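Histidine--tRNA ligase (Thermus thermophilus HB27, PDB 4RDX) joins L-histidine to tRNA(His) at the expense of ATP, releasing AMP and diphosphate, and works as a homodimer. Local coordinates at residues E132-E137 with P300-V305. Sequence-based numbering, arbitrary orientation.
With HIS (histidine), chain D.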
loop_
_atom_site.group_PDB
_atom_site.type_symbol
_atom_site.label_atom_id
_atom_site.label_comp_id
_atom_site.label_asym_id
_atom_site.label_seq_id
_atom_site.Cartn_x
_atom_site.Cartn_y
_atom_site.Cartn_z
ATOM N N GLU A 132 -11.255 -12.345 6.120
ATOM C CA GLU A 132 -11.551 -13.267 7.212
ATOM C C GLU A 132 -12.863 -12.924 7.909
ATOM O O GLU A 132 -13.146 -11.769 8.199
ATOM C CB GLU A 132 -10.424 -13.289 8.250
ATOM C CG GLU A 132 -9.062 -13.676 7.709
ATOM C CD GLU A 132 -9.049 -15.042 7.049
ATOM O OE1 GLU A 132 -9.823 -15.923 7.476
ATOM O OE2 GLU A 132 -8.264 -15.231 6.096
ATOM N N ALA A 133 -13.664 -13.950 8.160
ATOM C CA ALA A 133 -14.831 -13.840 9.014
ATOM C C ALA A 133 -14.533 -14.659 10.258
ATOM O O ALA A 133 -14.329 -15.883 10.181
ATOM C CB ALA A 133 -16.066 -14.355 8.309
ATOM N N LEU A 134 -14.485 -13.970 11.396
ATOM C CA LEU A 134 -14.064 -14.581 12.649
ATOM C C LEU A 134 -15.153 -14.519 13.713
ATOM O O LEU A 134 -15.872 -13.522 13.831
ATOM C CB LEU A 134 -12.797 -13.892 13.165
ATOM C CG LEU A 134 -11.544 -13.984 12.292
ATOM C CD1 LEU A 134 -10.570 -12.864 12.626
ATOM C CD2 LEU A 134 -10.874 -15.334 12.467
ATOM N N GLY A 135 -15.274 -15.597 14.482
ATOM C CA GLY A 135 -16.162 -15.615 15.629
ATOM C C GLY A 135 -17.427 -16.439 15.467
ATOM O O GLY A 135 -18.313 -16.381 16.317
ATOM N N SER A 136 -17.519 -17.209 14.389
ATOM C CA SER A 136 -18.706 -18.024 14.165
ATOM C C SER A 136 -18.456 -19.275 13.313
ATOM O O SER A 136 -17.557 -19.299 12.472
ATOM C CB SER A 136 -19.830 -17.169 13.571
ATOM O OG SER A 136 -20.917 -17.973 13.131
ATOM N N GLU A 137 -19.271 -20.302 13.555
ATOM C CA GLU A 137 -19.158 -21.609 12.903
ATOM C C GLU A 137 -20.200 -21.784 11.786
ATOM O O GLU A 137 -20.137 -22.734 11.005
ATOM C CB GLU A 137 -19.333 -22.717 13.951
ATOM C CG GLU A 137 -19.047 -24.136 13.469
ATOM C CD GLU A 137 -17.575 -24.485 13.513
ATOM O OE1 GLU A 137 -16.883 -24.025 14.445
ATOM O OE2 GLU A 137 -17.110 -25.221 12.617
ATOM N N PRO A 300 -8.230 -18.027 23.004
ATOM C CA PRO A 300 -9.314 -19.005 23.125
ATOM C C PRO A 300 -9.723 -19.537 21.760
ATOM O O PRO A 300 -8.982 -19.373 20.788
ATOM C CB PRO A 300 -10.447 -18.177 23.721
ATOM C CG PRO A 300 -10.233 -16.821 23.145
ATOM C CD PRO A 300 -8.736 -16.644 23.032
ATOM N N ARG A 301 -10.893 -20.165 21.690
ATOM C CA ARG A 301 -11.384 -20.728 20.434
ATOM C C ARG A 301 -12.118 -19.682 19.602
ATOM O O ARG A 301 -13.175 -19.201 19.972
ATOM C CB ARG A 301 -12.301 -21.929 20.682
ATOM C CG ARG A 301 -12.888 -22.527 19.407
ATOM C CD ARG A 301 -13.834 -23.669 19.723
ATOM N NE ARG A 301 -14.097 -24.507 18.559
ATOM C CZ ARG A 301 -15.232 -24.498 17.869
ATOM N NH1 ARG A 301 -16.226 -23.695 18.226
ATOM N NH2 ARG A 301 -15.375 -25.301 16.823
ATOM N N VAL A 302 -11.526 -19.336 18.471
ATOM C CA VAL A 302 -12.148 -18.432 17.516
ATOM C C VAL A 302 -12.244 -19.160 16.186
ATOM O O VAL A 302 -11.234 -19.315 15.514
ATOM C CB VAL A 302 -11.312 -17.184 17.324
ATOM C CG1 VAL A 302 -11.983 -16.228 16.372
ATOM C CG2 VAL A 302 -11.012 -16.497 18.656
ATOM N N PRO A 303 -13.460 -19.593 15.794
ATOM C CA PRO A 303 -13.612 -20.226 14.494
ATOM C C PRO A 303 -13.446 -19.173 13.408
ATOM O O PRO A 303 -13.779 -18.000 13.637
ATOM C CB PRO A 303 -15.033 -20.786 14.534
ATOM C CG PRO A 303 -15.740 -19.943 15.497
ATOM C CD PRO A 303 -14.744 -19.436 16.472
ATOM N N GLY A 304 -12.895 -19.578 12.262
ATOM C CA GLY A 304 -12.723 -18.656 11.153
ATOM C C GLY A 304 -12.965 -19.230 9.775
ATOM O O GLY A 304 -12.804 -20.425 9.542
ATOM N N VAL A 305 -13.359 -18.370 8.848
ATOM C CA VAL A 305 -13.391 -18.784 7.451
ATOM C C VAL A 305 -12.907 -17.606 6.633
ATOM O O VAL A 305 -13.240 -16.470 6.934
ATOM C CB VAL A 305 -14.795 -19.252 7.010
ATOM C CG1 VAL A 305 -15.826 -18.152 7.210
ATOM C CG2 VAL A 305 -14.775 -19.731 5.561
HETATM N N HIS D . -3.863 -20.309 1.745
HETATM C CA HIS D . -4.970 -20.121 2.674
HETATM C C HIS D . -6.127 -21.017 2.263
HETATM O O HIS D . -6.980 -21.366 3.076
HETATM C CB HIS D . -5.400 -18.650 2.689
HETATM C CG HIS D . -6.507 -18.354 3.661
HETATM N ND1 HIS D . -6.976 -19.267 4.569
HETATM C CD2 HIS D . -7.232 -17.226 3.839
HETATM C CE1 HIS D . -7.942 -18.728 5.277
HETATM N NE2 HIS D . -8.123 -17.482 4.862
HETATM O OXT HIS D . -6.231 -21.413 1.102
#
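Ala133 and Val305 bond reciprocally through their backbones: Ala133 N gives its hydrogen to Val305 O at 2.8 Å, and Val305 N returns one to Ala133 O at 3.0 Å. Past this pair, Gly135 N reaches Pro303 O at 3.0 Å. Farther out, Arg301 NH2 meets Glu137 OE1 at 3.1 Å in a salt bridge whose hydrogen bond is weak; Glu137, its CG anti to N (chi1 -172°), bends at chi2 to bring OE1 there. The two chains run across each other with carboxylate and guanidinium planes only 11° apart, and NH2 also pairs with Asp291. The Ala133-Val305 pair belongs to strands 125-134 and 304-310, antiparallel neighbours in the central sheet of the class II synthetase catalytic domain; the other bonds tie the segments beyond it. Glu132 turns its carboxylate to the bound histidine, OE2 lying 2.6 Å from ligand NE2 in a bent, weak hydrogen bond. Thr85 also bonds OE2, and Tyr290 holds OE1. On the sheet face of Leu134, its CB meets Val302 CG1 at 4.1 Å, with helix 85-94 covering both side chains. Ala133 CB and Val305 CG1 pack on the other face, against Leu141 of helix 139-156. The Pro303 ring lies by the Ser136 backbone, CG 3.4 Å from its N, after the strand.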